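Long-range contacts in DUF2020 domain-containing protein (Corynebacterium diphtheriae, PDB 3V7B), which is of unknown function but carries a DUF2020 domain, a family grouped in one clan with the Mog1 and PsbP proteins: residues C28-S33 / P56-W61; D38-R43 / W129-Q134; E96-P101 / A115-Q120. All coordinates share one frame; numbering follows the deposited sequence.

Interaction 1. Residues C28-S33 / P56-W61; sequences CPYLDS and PACVFW
Cys-28 and Cys-58 are joined covalently, SG to SG at 2.1 Å, so the loop 28-32, just before helix 33-40, is tied to strand 57-61. The disulfide torsion of 82° lies close to the relaxed right angle, giving no sign of a strained bridge. Pro-29 adds to the cover of the bridge by bringing its CD to 4.0 Å from Cys-58 SG.

The sulfurs also meet an aromatic ring. The Tyr-30 ring turns back against the disulfide and lays one face on Cys-28 SG, which stands 3.6 Å above the ring plane, over its centre. Cys-58 SG is farther out, 4.2 Å from the centroid of the Tyr-30 ring, and makes an oblique sulfur-aromatic contact. This fold-back is set by the first torsion of Tyr-30 (48°), which holds CG between its backbone N and carbonyl carbon and sends the ring end toward the strand.

One hydrogen bond crosses the contact: Tyr-30 OH donates to Pro-56 O at 2.8 Å. The acceptor lies at the ring edge, near the ring plane, and the hydroxyl lies in the carbonyl plane at a C=O...O angle of 151°. The disulfide packs against one face of the ring while the hydrogen bond holds its hydroxyl end.

The remaining contact is apolar. Phe-60 points CZ at Cys-28 CB (3.9 Å) and at Leu-31 CD1 (4.2 Å), with the Leu-31 and Phe-60 side chains crossing at about a right angle.

Strand 57-61 pairs antiparallel with strands 46-50 and 69-75. Tyr-30 and Leu-31 pack on Val-71 of strand 69-75 and reach helix 135-149, at Ala-145 and Glu-144 respectively. The bridged loop thus lies between sheet and helix, and leads into helix 33-40, where Asp-32 caps the N of Trp-35.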
loop_
_atom_site.group_PDB
_atom_site.type_symbol
_atom_site.label_atom_id
_atom_site.label_comp_id
_atom_site.label_asym_id
_atom_site.label_seq_id
_atom_site.Cartn_x
_atom_site.Cartn_y
_atom_site.Cartn_z
ATOM N N CYS A 28 -5.918 -10.774 -3.575
ATOM C CA CYS A 28 -5.409 -10.250 -2.306
ATOM C C CYS A 28 -6.148 -10.866 -1.144
ATOM O O CYS A 28 -7.381 -10.823 -1.129
ATOM C CB CYS A 28 -5.670 -8.770 -2.265
ATOM S SG CYS A 28 -4.826 -7.947 -0.925
ATOM N N PRO A 29 -5.433 -11.390 -0.127
ATOM C CA PRO A 29 -6.213 -12.019 0.982
ATOM C C PRO A 29 -7.033 -11.069 1.800
ATOM O O PRO A 29 -8.031 -11.488 2.429
ATOM C CB PRO A 29 -5.150 -12.749 1.843
ATOM C CG PRO A 29 -3.976 -12.882 0.953
ATOM C CD PRO A 29 -4.022 -11.740 -0.083
ATOM N N TYR A 30 -6.746 -9.778 1.702
ATOM C CA TYR A 30 -7.410 -8.845 2.580
ATOM C C TYR A 30 -8.129 -7.688 1.890
ATOM O O TYR A 30 -8.529 -6.764 2.546
ATOM C CB TYR A 30 -6.406 -8.273 3.597
ATOM C CG TYR A 30 -5.123 -7.789 3.011
ATOM C CD1 TYR A 30 -4.988 -6.468 2.652
ATOM C CD2 TYR A 30 -4.025 -8.657 2.824
ATOM C CE1 TYR A 30 -3.801 -5.988 2.152
ATOM C CE2 TYR A 30 -2.817 -8.192 2.296
ATOM C CZ TYR A 30 -2.713 -6.882 1.962
ATOM O OH TYR A 30 -1.535 -6.431 1.459
ATOM N N LEU A 31 -8.212 -7.698 0.566
ATOM C CA LEU A 31 -8.903 -6.617 -0.161
ATOM C C LEU A 31 -9.661 -7.310 -1.312
ATOM O O LEU A 31 -9.057 -8.030 -2.107
ATOM C CB LEU A 31 -7.932 -5.622 -0.733
ATOM C CG LEU A 31 -7.269 -4.638 0.217
ATOM C CD1 LEU A 31 -6.372 -3.649 -0.538
ATOM C CD2 LEU A 31 -8.307 -3.870 1.061
ATOM N N ASP A 32 -10.951 -7.058 -1.395
ATOM C CA ASP A 32 -11.757 -7.611 -2.459
ATOM C C ASP A 32 -11.489 -6.899 -3.776
ATOM O O ASP A 32 -11.509 -5.655 -3.833
ATOM C CB ASP A 32 -13.220 -7.458 -2.030
ATOM C CG ASP A 32 -14.203 -7.915 -3.093
ATOM O OD1 ASP A 32 -14.520 -9.123 -3.060
ATOM O OD2 ASP A 32 -14.672 -7.064 -3.942
ATOM N N SER A 33 -11.255 -7.685 -4.840
ATOM C CA SER A 33 -10.899 -7.146 -6.166
ATOM C C SER A 33 -11.987 -6.196 -6.694
ATOM O O SER A 33 -11.680 -5.108 -7.182
ATOM C CB SER A 33 -10.636 -8.295 -7.181
ATOM O OG SER A 33 -10.077 -9.438 -6.453
ATOM N N PRO A 56 1.290 -10.664 2.678
ATOM C CA PRO A 56 1.630 -10.400 1.271
ATOM C C PRO A 56 1.231 -9.046 0.794
ATOM O O PRO A 56 0.168 -8.576 1.124
ATOM C CB PRO A 56 0.832 -11.476 0.513
ATOM C CG PRO A 56 0.692 -12.583 1.493
ATOM C CD PRO A 56 0.376 -11.818 2.765
ATOM N N ALA A 57 2.090 -8.424 0.004
ATOM C CA ALA A 57 1.781 -7.193 -0.694
ATOM C C ALA A 57 0.842 -7.529 -1.841
ATOM O O ALA A 57 0.927 -8.620 -2.394
ATOM C CB ALA A 57 3.040 -6.581 -1.218
ATOM N N CYS A 58 -0.067 -6.614 -2.170
ATOM C CA CYS A 58 -1.078 -6.871 -3.213
ATOM C C CYS A 58 -0.931 -5.746 -4.253
ATOM O O CYS A 58 -0.867 -4.554 -3.929
ATOM C CB CYS A 58 -2.503 -6.886 -2.664
ATOM S SG CYS A 58 -2.787 -8.216 -1.457
ATOM N N VAL A 59 -0.934 -6.144 -5.510
ATOM C CA VAL A 59 -0.825 -5.166 -6.613
ATOM C C VAL A 59 -1.937 -5.374 -7.628
ATOM O O VAL A 59 -2.278 -6.514 -7.949
ATOM C CB VAL A 59 0.480 -5.321 -7.330
ATOM C CG1 VAL A 59 0.643 -4.169 -8.363
ATOM C CG2 VAL A 59 1.638 -5.311 -6.331
ATOM N N PHE A 60 -2.531 -4.260 -8.073
ATOM C CA PHE A 60 -3.708 -4.308 -8.865
ATOM C C PHE A 60 -3.477 -3.477 -10.123
ATOM O O PHE A 60 -3.137 -2.301 -10.072
ATOM C CB PHE A 60 -4.942 -3.768 -8.138
ATOM C CG PHE A 60 -5.188 -4.330 -6.755
ATOM C CD1 PHE A 60 -5.984 -5.452 -6.571
ATOM C CD2 PHE A 60 -4.556 -3.779 -5.638
ATOM C CE1 PHE A 60 -6.274 -5.930 -5.309
ATOM C CE2 PHE A 60 -4.774 -4.343 -4.378
ATOM C CZ PHE A 60 -5.636 -5.417 -4.220
ATOM N N TRP A 61 -3.725 -4.124 -11.251
ATOM C CA TRP A 61 -3.534 -3.549 -12.566
ATOM C C TRP A 61 -4.815 -3.327 -13.323
ATOM O O TRP A 61 -5.724 -4.146 -13.293
ATOM C CB TRP A 61 -2.675 -4.473 -13.438
ATOM C CG TRP A 61 -1.213 -4.356 -13.159
ATOM C CD1 TRP A 61 -0.266 -3.472 -13.735
ATOM C CD2 TRP A 61 -0.473 -5.227 -12.304
ATOM N NE1 TRP A 61 0.990 -3.706 -13.250
ATOM C CE2 TRP A 61 0.919 -4.798 -12.372
ATOM C CE3 TRP A 61 -0.835 -6.282 -11.465
ATOM C CZ2 TRP A 61 1.879 -5.374 -11.597
ATOM C CZ3 TRP A 61 0.175 -6.887 -10.722
ATOM C CH2 TRP A 61 1.486 -6.431 -10.789
#

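Interaction 2. Residues D38-R43 / W129-Q134; sequences DTNGQR and WSNQQQ
Gln-42 OE1 accepts a hydrogen bond from Asn-131 ND2 at 2.8 Å, with a nearly straight N-H...O angle of 166°. The two side chains come from opposite directions, and their amide planes stand 84° apart. Gln-42 OE1 lies close to the amide plane of Asn-131, whereas Asn-131 ND2 sits above the Gln-42 carbonyl plane. An extended chain beyond CG carries the Gln-42 amide to this meeting.

The other end of the Asn-131 amide is held from within its own turn. Asn-131 OD1 accepts from Gln-132 NE2 at 2.8 Å, again from above the carbonyl plane, so both amide atoms of Asn-131 are engaged and its rotation is fixed. Gln-132 can turn back to its neighbour because its chain bends at the second torsion (-70°). The same bend sets Gln-132 NE2 3.5 Å from Gln-42 CD. Nearer the backbone, Gln-132 CG rests 3.3 Å from Asn-40 O. Beside it, the side chain of Asn-40 reaches in toward Ser-130 and the Gln-132 aliphatic chain.

Ser-130 OG accepts a hydrogen bond from the backbone N of Gln-132 at 2.8 Å, an ST turn that shapes the chain as it leaves the strand. On the opposing segment, Gly-41, with positive phi, is the first residue to leave the helix, and Gln-42 follows it toward Asn-131.

The contact joins the C-terminal end of helix 33-40 to the loop that follows strand 124-130 and leads into helix 135-149. Lys-137 of that last helix bonds Asn-40 O and, more weakly, Gln-132 OE1, linking both segments. Met-141 of the same helix packs on Asn-40 and Ser-130, while Gln-68, just before strand 69-75, bonds Gln-42 O through its side chain.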
loop_
_atom_site.group_PDB
_atom_site.type_symbol
_atom_site.label_atom_id
_atom_site.label_comp_id
_atom_site.label_asym_id
_atom_site.label_seq_id
_atom_site.Cartn_x
_atom_site.Cartn_y
_atom_site.Cartn_z
ATOM N N ASP A 38 -13.896 -0.495 -7.808
ATOM C CA ASP A 38 -14.884 0.588 -7.562
ATOM C C ASP A 38 -14.302 1.782 -6.838
ATOM O O ASP A 38 -14.582 2.914 -7.194
ATOM C CB ASP A 38 -16.095 0.039 -6.804
ATOM C CG ASP A 38 -17.002 -0.793 -7.709
ATOM O OD1 ASP A 38 -17.079 -0.472 -8.915
ATOM O OD2 ASP A 38 -17.622 -1.781 -7.263
ATOM N N THR A 39 -13.518 1.527 -5.805
ATOM C CA THR A 39 -12.854 2.585 -4.973
ATOM C C THR A 39 -11.829 3.369 -5.755
ATOM O O THR A 39 -11.902 4.613 -5.822
ATOM C CB THR A 39 -12.169 1.975 -3.739
ATOM O OG1 THR A 39 -13.143 1.219 -3.015
ATOM C CG2 THR A 39 -11.571 3.142 -2.812
ATOM N N ASN A 40 -10.920 2.641 -6.417
ATOM C CA ASN A 40 -9.837 3.297 -7.215
ATOM C C ASN A 40 -10.384 3.844 -8.562
ATOM O O ASN A 40 -10.042 4.932 -8.951
ATOM C CB ASN A 40 -8.651 2.401 -7.425
ATOM C CG ASN A 40 -7.373 3.164 -7.703
ATOM O OD1 ASN A 40 -6.718 2.961 -8.722
ATOM N ND2 ASN A 40 -6.974 3.950 -6.769
ATOM N N GLY A 41 -11.258 3.106 -9.221
ATOM C CA GLY A 41 -11.994 3.693 -10.327
ATOM C C GLY A 41 -11.692 3.179 -11.711
ATOM O O GLY A 41 -12.278 3.693 -12.677
ATOM N N GLN A 42 -10.855 2.159 -11.821
ATOM C CA GLN A 42 -10.522 1.590 -13.119
ATOM C C GLN A 42 -10.799 0.121 -13.142
ATOM O O GLN A 42 -10.587 -0.586 -12.140
ATOM C CB GLN A 42 -9.057 1.807 -13.470
ATOM C CG GLN A 42 -8.666 3.265 -13.562
ATOM C CD GLN A 42 -7.189 3.454 -13.959
ATOM O OE1 GLN A 42 -6.324 2.650 -13.616
ATOM N NE2 GLN A 42 -6.934 4.490 -14.740
ATOM N N ARG A 43 -11.286 -0.366 -14.290
ATOM C CA ARG A 43 -11.464 -1.788 -14.453
ATOM C C ARG A 43 -10.198 -2.640 -14.255
ATOM O O ARG A 43 -9.110 -2.242 -14.665
ATOM C CB ARG A 43 -12.078 -2.084 -15.817
ATOM C CG ARG A 43 -13.459 -1.439 -15.933
ATOM C CD ARG A 43 -13.980 -1.567 -17.349
ATOM N NE ARG A 43 -15.258 -0.896 -17.592
ATOM C CZ ARG A 43 -15.393 0.408 -17.886
ATOM N NH1 ARG A 43 -14.338 1.220 -17.934
ATOM N NH2 ARG A 43 -16.586 0.930 -18.145
ATOM N N TRP A 129 -0.230 3.095 -2.684
ATOM C CA TRP A 129 -0.046 3.998 -3.788
ATOM C C TRP A 129 -1.240 3.766 -4.720
ATOM O O TRP A 129 -1.687 2.622 -4.903
ATOM C CB TRP A 129 1.224 3.629 -4.527
ATOM C CG TRP A 129 2.499 3.942 -3.819
ATOM C CD1 TRP A 129 3.171 5.128 -3.777
ATOM C CD2 TRP A 129 3.313 3.003 -3.088
ATOM N NE1 TRP A 129 4.357 4.997 -3.108
ATOM C CE2 TRP A 129 4.490 3.735 -2.650
ATOM C CE3 TRP A 129 3.206 1.638 -2.793
ATOM C CZ2 TRP A 129 5.496 3.130 -1.968
ATOM C CZ3 TRP A 129 4.205 1.033 -2.060
ATOM C CH2 TRP A 129 5.319 1.723 -1.647
ATOM N N SER A 130 -1.736 4.837 -5.297
ATOM C CA SER A 130 -2.762 4.779 -6.322
ATOM C C SER A 130 -2.322 5.585 -7.534
ATOM O O SER A 130 -1.631 6.572 -7.395
ATOM C CB SER A 130 -4.068 5.385 -5.812
ATOM O OG SER A 130 -4.967 5.665 -6.888
ATOM N N ASN A 131 -2.786 5.179 -8.710
ATOM C CA ASN A 131 -2.496 5.931 -9.946
ATOM C C ASN A 131 -3.435 7.115 -10.103
ATOM O O ASN A 131 -3.338 7.834 -11.090
ATOM C CB ASN A 131 -2.490 5.025 -11.213
ATOM C CG ASN A 131 -3.880 4.563 -11.623
ATOM O OD1 ASN A 131 -4.852 4.755 -10.903
ATOM N ND2 ASN A 131 -3.977 3.945 -12.822
ATOM N N GLN A 132 -4.365 7.279 -9.146
ATOM C CA GLN A 132 -5.379 8.344 -9.177
ATOM C C GLN A 132 -4.912 9.586 -8.434
ATOM O O GLN A 132 -4.011 9.518 -7.625
ATOM C CB GLN A 132 -6.672 7.816 -8.525
ATOM C CG GLN A 132 -7.164 6.563 -9.210
ATOM C CD GLN A 132 -7.691 6.815 -10.609
ATOM O OE1 GLN A 132 -8.470 7.721 -10.822
ATOM N NE2 GLN A 132 -7.287 5.990 -11.563
ATOM N N GLN A 133 -5.561 10.704 -8.689
ATOM C CA GLN A 133 -5.117 11.963 -8.137
ATOM C C GLN A 133 -5.638 12.225 -6.746
ATOM O O GLN A 133 -5.103 13.096 -6.059
ATOM C CB GLN A 133 -5.544 13.083 -9.034
ATOM C CG GLN A 133 -4.943 12.931 -10.418
ATOM C CD GLN A 133 -5.003 14.235 -11.179
ATOM O OE1 GLN A 133 -4.768 15.311 -10.600
ATOM N NE2 GLN A 133 -5.304 14.152 -12.473
ATOM N N GLN A 134 -6.621 11.437 -6.321
ATOM C CA GLN A 134 -7.301 11.636 -5.009
ATOM C C GLN A 134 -6.733 10.789 -3.938
ATOM O O GLN A 134 -6.949 9.602 -3.986
ATOM C CB GLN A 134 -8.760 11.271 -5.121
ATOM C CG GLN A 134 -9.502 12.044 -6.203
ATOM C CD GLN A 134 -9.230 11.586 -7.665
ATOM O OE1 GLN A 134 -9.019 10.402 -7.958
ATOM N NE2 GLN A 134 -9.243 12.568 -8.592
#

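Interaction 3. Residues E96-P101 / A115-Q120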
loop_
_atom_site.group_PDB
_atom_site.type_symbol
_atom_site.label_atom_id
_atom_site.label_comp_id
_atom_site.label_asym_id
_atom_site.label_seq_id
_atom_site.Cartn_x
_atom_site.Cartn_y
_atom_site.Cartn_z
ATOM N N GLU A 96 1.097 15.704 3.540
ATOM C CA GLU A 96 0.376 16.199 4.706
ATOM C C GLU A 96 0.141 15.081 5.694
ATOM O O GLU A 96 0.323 13.872 5.355
ATOM C CB GLU A 96 -0.923 16.941 4.302
ATOM C CG GLU A 96 -1.888 16.058 3.553
ATOM C CD GLU A 96 -3.227 16.654 3.233
ATOM O OE1 GLU A 96 -3.457 17.847 3.458
ATOM O OE2 GLU A 96 -4.066 15.878 2.738
ATOM N N PRO A 97 -0.159 15.442 6.953
ATOM C CA PRO A 97 -0.274 14.358 7.908
ATOM C C PRO A 97 -1.413 13.420 7.568
ATOM O O PRO A 97 -2.423 13.857 7.037
ATOM C CB PRO A 97 -0.551 15.057 9.229
ATOM C CG PRO A 97 -0.006 16.442 9.029
ATOM C CD PRO A 97 -0.198 16.765 7.592
ATOM N N ALA A 98 -1.188 12.151 7.840
ATOM C CA ALA A 98 -2.186 11.096 7.789
ATOM C C ALA A 98 -2.201 10.499 9.166
ATOM O O ALA A 98 -1.147 10.005 9.689
ATOM C CB ALA A 98 -1.834 10.055 6.738
ATOM N N GLU A 99 -3.361 10.573 9.817
ATOM C CA GLU A 99 -3.458 10.077 11.194
ATOM C C GLU A 99 -4.628 9.143 11.389
ATOM O O GLU A 99 -5.169 9.084 12.491
ATOM C CB GLU A 99 -3.591 11.244 12.167
ATOM C CG GLU A 99 -2.416 12.211 12.139
ATOM C CD GLU A 99 -1.104 11.627 12.667
ATOM O OE1 GLU A 99 -1.132 11.032 13.790
ATOM O OE2 GLU A 99 -0.050 11.783 11.956
ATOM N N GLU A 100 -5.023 8.436 10.347
ATOM C CA GLU A 100 -6.150 7.507 10.451
ATOM C C GLU A 100 -5.669 6.124 9.903
ATOM O O GLU A 100 -4.737 6.025 9.057
ATOM C CB GLU A 100 -7.443 8.091 9.783
ATOM C CG GLU A 100 -7.906 9.436 10.390
ATOM C CD GLU A 100 -9.257 10.035 9.891
ATOM O OE1 GLU A 100 -9.719 11.084 10.496
ATOM O OE2 GLU A 100 -9.876 9.513 8.918
ATOM N N PRO A 101 -6.221 5.037 10.423
ATOM C CA PRO A 101 -7.113 4.945 11.577
ATOM C C PRO A 101 -6.420 5.289 12.912
ATOM O O PRO A 101 -5.185 5.432 13.014
ATOM C CB PRO A 101 -7.598 3.482 11.530
ATOM C CG PRO A 101 -6.603 2.736 10.728
ATOM C CD PRO A 101 -5.821 3.704 9.906
ATOM N N ALA A 115 -1.176 9.049 -6.028
ATOM C CA ALA A 115 -1.462 9.380 -4.667
ATOM C C ALA A 115 -0.710 8.385 -3.815
ATOM O O ALA A 115 -0.477 7.286 -4.255
ATOM C CB ALA A 115 -2.966 9.288 -4.381
ATOM N N VAL A 116 -0.474 8.757 -2.575
ATOM C CA VAL A 116 0.111 7.863 -1.575
ATOM C C VAL A 116 -0.543 8.077 -0.212
ATOM O O VAL A 116 -1.020 9.170 0.127
ATOM C CB VAL A 116 1.650 8.059 -1.465
ATOM C CG1 VAL A 116 1.972 9.497 -0.962
ATOM C CG2 VAL A 116 2.335 6.892 -0.679
ATOM N N TYR A 117 -0.558 7.018 0.586
ATOM C CA TYR A 117 -1.045 7.092 1.913
ATOM C C TYR A 117 -0.203 6.102 2.682
ATOM O O TYR A 117 -0.191 4.868 2.387
ATOM C CB TYR A 117 -2.559 6.766 2.021
ATOM C CG TYR A 117 -3.147 6.975 3.433
ATOM C CD1 TYR A 117 -3.823 8.183 3.749
ATOM C CD2 TYR A 117 -3.083 5.994 4.419
ATOM C CE1 TYR A 117 -4.356 8.410 4.992
ATOM C CE2 TYR A 117 -3.624 6.215 5.680
ATOM C CZ TYR A 117 -4.286 7.434 5.952
ATOM O OH TYR A 117 -4.851 7.720 7.171
ATOM N N ALA A 118 0.552 6.625 3.634
ATOM C CA ALA A 118 1.565 5.839 4.357
ATOM C C ALA A 118 1.552 6.119 5.831
ATOM O O ALA A 118 1.695 7.243 6.280
ATOM C CB ALA A 118 2.952 6.079 3.781
ATOM N N VAL A 119 1.306 5.068 6.625
ATOM C CA VAL A 119 1.198 5.225 8.049
ATOM C C VAL A 119 1.879 4.105 8.785
ATOM O O VAL A 119 2.068 3.031 8.258
ATOM C CB VAL A 119 -0.254 5.289 8.566
ATOM C CG1 VAL A 119 -0.941 6.651 8.134
ATOM C CG2 VAL A 119 -1.042 4.019 8.077
ATOM N N GLN A 120 2.331 4.419 9.973
ATOM C CA GLN A 120 2.844 3.359 10.872
ATOM C C GLN A 120 2.245 3.422 12.256
ATOM O O GLN A 120 1.755 4.444 12.722
ATOM C CB GLN A 120 4.361 3.397 10.933
ATOM C CG GLN A 120 5.031 4.632 11.514
ATOM C CD GLN A 120 4.859 4.921 12.979
ATOM O OE1 GLN A 120 4.917 4.050 13.893
ATOM N NE2 GLN A 120 4.679 6.160 13.241
#
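Tyr-117 stretches its ring from the central part of strand 114-121 to the segment 96-101, passing Ala-98 and ending at Glu-100. Its first torsion of -174° puts CG anti to the backbone N, and the long side chain thereby reaches past the intervening strand 105-111. Ala-98 CB approaches the ring obliquely, nearest to Tyr-117 CE1 at 3.5 Å.

At the far end of the ring, Tyr-117 OH donates to Glu-100 O over a short 2.5 Å. The acceptor lies at the ring edge, near its plane, but the hydroxyl stands 39° out of the carbonyl plane of Glu-100. That carbonyl belongs to the cis peptide before Pro-101, so the tyrosine grips the chain at its turn. Glu-100 CB also rests near the hydroxyl, while its extended chain leads the carboxylate away.

Val-119, two residues along, lies on the same side of the strand. Its CG1 touches Ala-98 CB at 3.8 Å and Ala-98 O at 3.7 Å, so the small methyl of Ala-98 is shared by ring and valine.

Tyr-117 also packs on helix 135-149. Side chains of strand 114-121 thus extend across its neighbour in the sheet to the edge strand 96-98 and the loop after it, in an alpha+beta fold: helices packed on an antiparallel sheet, consistent with the Mog1p/PsbP clan.

All three contacts reach the same antiparallel sheet. Interactions 2 and 3 touch directly, since strands 124-130 and 114-121 are neighbours: Ser-130 O and Ala-115 N are 2.9 Å apart, a probable hydrogen bond, and Trp-129 packs on Val-116. Their centres lie about 16 Å apart. Interactions 1 and 2 share helix 33-40, which starts in one and ends in the other; their nearest atoms are about 4 Å apart without touching. Interactions 1 and 3 lie on opposite sides of the chain's centre, about 19 Å between centres. A bound 1,2-ethanediol, probably from the crystallisation liquor and no evidence of a functional site, lies about 4 Å from the Asn-131 side chain.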